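Local coordinates for prepilin (Salmonella typhi, PDB 3FHV), which is the structural subunit of a type IVb pilus and probably mediates bacterial adhesion through interaction with the human CFTR receptor, at residues Thr90-Lys95 / Thr147-Phe152. Sequence-based numbering, arbitrary orientation.
Sequences TITTNK and TNTLVF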
ATOM      1  N   THR A  90     -12.466  -2.156 -13.234  1.00  8.69           N
ATOM      2  CA  THR A  90     -12.401  -0.707 -13.319  1.00  7.51           C
ATOM      3  C   THR A  90     -12.436  -0.128 -11.913  1.00  8.23           C
ATOM      4  O   THR A  90     -12.962  -0.748 -10.990  1.00  8.98           O
ATOM      5  CB  THR A  90     -13.610  -0.103 -14.079  1.00  7.42           C
ATOM      6  OG1 THR A  90     -14.831  -0.535 -13.459  1.00  8.53           O
ATOM      7  CG2 THR A  90     -13.600  -0.515 -15.543  1.00  8.31           C
ATOM      8  N   ILE A  91     -11.844   1.052 -11.753  1.00  7.82           N
ATOM      9  CA  ILE A  91     -11.894   1.762 -10.481  1.00  6.93           C
ATOM     10  C   ILE A  91     -12.569   3.065 -10.873  1.00  6.94           C
ATOM     11  O   ILE A  91     -12.017   3.848 -11.650  1.00  8.43           O
ATOM     12  CB  ILE A  91     -10.500   2.089  -9.900  1.00  7.09           C
ATOM     13  CG1 ILE A  91      -9.751   0.797  -9.554  1.00  7.93           C
ATOM     14  CG2 ILE A  91     -10.661   2.945  -8.625  1.00  7.86           C
ATOM     15  CD1 ILE A  91      -8.383   1.045  -8.926  1.00  8.30           C
ATOM     16  N   THR A  92     -13.774   3.274 -10.357  1.00  6.14           N
ATOM     17  CA  THR A  92     -14.543   4.473 -10.648  1.00  6.38           C
ATOM     18  C   THR A  92     -14.555   5.361  -9.415  1.00  7.87           C
ATOM     19  O   THR A  92     -14.759   4.875  -8.304  1.00 10.23           O
ATOM     20  CB  THR A  92     -16.013   4.122 -11.002  1.00  7.19           C
ATOM     21  OG1 THR A  92     -16.038   3.290 -12.165  1.00  4.19           O
ATOM     22  CG2 THR A  92     -16.828   5.391 -11.278  1.00  6.65           C
ATOM     23  N   THR A  93     -14.334   6.658  -9.607  1.00  8.61           N
ATOM     24  CA  THR A  93     -14.373   7.596  -8.488  1.00  8.29           C
ATOM     25  C   THR A  93     -15.293   8.746  -8.901  1.00  7.84           C
ATOM     26  O   THR A  93     -15.120   9.340  -9.966  1.00  7.55           O
ATOM     27  CB  THR A  93     -12.956   8.087  -8.114  1.00  8.06           C
ATOM     28  OG1 THR A  93     -13.045   9.000  -7.010  1.00  8.20           O
ATOM     29  CG2 THR A  93     -12.266   8.751  -9.309  1.00  7.88           C
ATOM     30  N   ASN A  94     -16.270   9.040  -8.044  1.00  7.64           N
ATOM     31  CA  ASN A  94     -17.296  10.053  -8.307  1.00  9.25           C
ATOM     32  C   ASN A  94     -17.187  11.420  -7.633  1.00  9.74           C
ATOM     33  O   ASN A  94     -16.540  11.578  -6.599  1.00  8.72           O
ATOM     34  CB  ASN A  94     -18.662   9.465  -7.949  1.00  9.36           C
ATOM     35  CG  ASN A  94     -18.983   8.221  -8.732  1.00 12.38           C
ATOM     36  OD1 ASN A  94     -19.330   8.291  -9.906  1.00  9.64           O
ATOM     37  ND2 ASN A  94     -18.857   7.064  -8.087  1.00 13.20           N
ATOM     38  N   LYS A  95     -17.869  12.391  -8.238  1.00  6.93           N
ATOM     39  CA  LYS A  95     -17.936  13.756  -7.741  1.00  9.23           C
ATOM     40  C   LYS A  95     -16.572  14.383  -7.498  1.00  8.22           C
ATOM     41  O   LYS A  95     -16.364  15.100  -6.517  1.00  9.31           O
ATOM     42  CB  LYS A  95     -18.777  13.792  -6.456  1.00 11.29           C
ATOM     43  CG  LYS A  95     -20.194  13.235  -6.646  1.00 14.33           C
ATOM     44  CD  LYS A  95     -21.058  13.491  -5.429  1.00 19.50           C
ATOM     45  CE  LYS A  95     -22.535  13.327  -5.746  1.00 22.34           C
ATOM     46  NZ  LYS A  95     -23.384  13.709  -4.574  1.00 25.44           N
ATOM     47  N   THR A 147     -18.182  17.572 -10.052  1.00  8.34           N
ATOM     48  CA  THR A 147     -19.115  16.995 -11.004  1.00 10.09           C
ATOM     49  C   THR A 147     -18.483  15.965 -11.938  1.00 10.45           C
ATOM     50  O   THR A 147     -19.111  15.546 -12.897  1.00  9.41           O
ATOM     51  CB  THR A 147     -19.768  18.095 -11.881  1.00 10.94           C
ATOM     52  OG1 THR A 147     -18.752  18.828 -12.586  1.00 11.50           O
ATOM     53  CG2 THR A 147     -20.575  19.059 -11.011  1.00 11.75           C
ATOM     54  N   ASN A 148     -17.257  15.538 -11.646  1.00  9.05           N
ATOM     55  CA  ASN A 148     -16.576  14.586 -12.515  1.00  8.16           C
ATOM     56  C   ASN A 148     -16.537  13.143 -12.039  1.00  8.63           C
ATOM     57  O   ASN A 148     -16.379  12.869 -10.845  1.00 10.13           O
ATOM     58  CB  ASN A 148     -15.141  15.061 -12.768  1.00  8.78           C
ATOM     59  CG  ASN A 148     -15.091  16.388 -13.492  1.00 11.64           C
ATOM     60  OD1 ASN A 148     -15.451  16.476 -14.662  1.00 12.41           O
ATOM     61  ND2 ASN A 148     -14.643  17.435 -12.796  1.00 10.53           N
ATOM     62  N   THR A 149     -16.700  12.227 -12.993  1.00  6.71           N
ATOM     63  CA  THR A 149     -16.622  10.795 -12.733  1.00  7.87           C
ATOM     64  C   THR A 149     -15.394  10.307 -13.506  1.00  6.98           C
ATOM     65  O   THR A 149     -15.317  10.482 -14.717  1.00  6.41           O
ATOM     66  CB  THR A 149     -17.855  10.033 -13.270  1.00  8.57           C
ATOM     67  OG1 THR A 149     -19.036  10.523 -12.633  1.00 10.75           O
ATOM     68  CG2 THR A 149     -17.727   8.531 -12.993  1.00 10.00           C
ATOM     69  N   LEU A 150     -14.439   9.709 -12.804  1.00  6.75           N
ATOM     70  CA  LEU A 150     -13.235   9.193 -13.441  1.00  7.53           C
ATOM     71  C   LEU A 150     -13.276   7.678 -13.357  1.00  8.83           C
ATOM     72  O   LEU A 150     -13.705   7.115 -12.346  1.00  9.03           O
ATOM     73  CB  LEU A 150     -11.973   9.715 -12.732  1.00  8.29           C
ATOM     74  CG  LEU A 150     -11.654  11.220 -12.804  1.00  9.90           C
ATOM     75  CD1 LEU A 150     -10.388  11.533 -11.992  1.00  9.16           C
ATOM     76  CD2 LEU A 150     -11.451  11.619 -14.251  1.00 11.80           C
ATOM     77  N   VAL A 151     -12.871   7.013 -14.432  1.00  8.87           N
ATOM     78  CA  VAL A 151     -12.832   5.557 -14.430  1.00  9.57           C
ATOM     79  C   VAL A 151     -11.465   5.102 -14.917  1.00  8.98           C
ATOM     80  O   VAL A 151     -10.978   5.573 -15.941  1.00  8.25           O
ATOM     81  CB  VAL A 151     -13.916   4.936 -15.348  1.00  8.44           C
ATOM     82  CG1 VAL A 151     -13.901   3.419 -15.200  1.00  9.78           C
ATOM     83  CG2 VAL A 151     -15.289   5.480 -14.989  1.00  8.23           C
ATOM     84  N   PHE A 152     -10.846   4.197 -14.166  1.00  8.01           N
ATOM     85  CA  PHE A 152      -9.538   3.672 -14.525  1.00  7.84           C
ATOM     86  C   PHE A 152      -9.696   2.187 -14.851  1.00  9.34           C
ATOM     87  O   PHE A 152     -10.138   1.399 -14.011  1.00  8.27           O
ATOM     88  CB  PHE A 152      -8.564   3.885 -13.362  1.00  7.18           C
ATOM     89  CG  PHE A 152      -8.604   5.279 -12.793  1.00  8.06           C
ATOM     90  CD1 PHE A 152      -8.375   6.386 -13.608  1.00  8.13           C
ATOM     91  CD2 PHE A 152      -8.884   5.487 -11.447  1.00  7.01           C
ATOM     92  CE1 PHE A 152      -8.428   7.685 -13.088  1.00  6.56           C
ATOM     93  CE2 PHE A 152      -8.939   6.769 -10.917  1.00  8.96           C
ATOM     94  CZ  PHE A 152      -8.711   7.879 -11.737  1.00  8.60           C
TER
HETATM   95  O   HOH W   1     -19.808  12.351 -10.496  1.00 16.01           O
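With chi1 at -180°, Thr93 swings CG2 between its backbone N and carbonyl carbon, where it meets Leu150 CB at 3.6 Å. The same torsion turns Thr93 OG1 away from Leu150, to hydrogen bonds with Tyr14 and Asn67. Thr92 and Thr149 both carry CG2 opposite the backbone N, and the two methyls touch at 3.7 Å. Thr92 OG1 lies against both methyls of Val151, and Val151 CG1 also reaches Thr90 CB. Asn94 lies side by side with Thr149, its OD1 3.5 Å from Thr149 CG2, while its ND2 is hydrogen-bonded to Gln72 O. On the face of Thr93 and Leu150, Phe152 CD2 packs against Ile91 CB at 4.1 Å, with the ring oblique to Ile91 O.

The backbones form an antiparallel ladder, with Ile91–Phe152 and Thr93–Leu150 as hydrogen-bonded pairs and Thr92–Val151 as a non-hydrogen-bonded pair between them. Thr93 N to Leu150 O is 2.8 Å, and Leu150 N to Thr93 O is 2.9 Å; both donors lie in the carbonyl plane. At Lys95 the regular pairing is interrupted, and a water bridges Lys95 N and Thr149 OG1; Asn148 pairs again with Val96.

These are central strands of the antiparallel sheet in the pilin globular domain. Strand 72-78 flanks 90-95, and strand 116-119 flanks the other partner. The face of Leu150 and Phe152 is covered by helix 98-111, through Cys101, Ile104 and Met108, and by Tyr14 of helix 8-25.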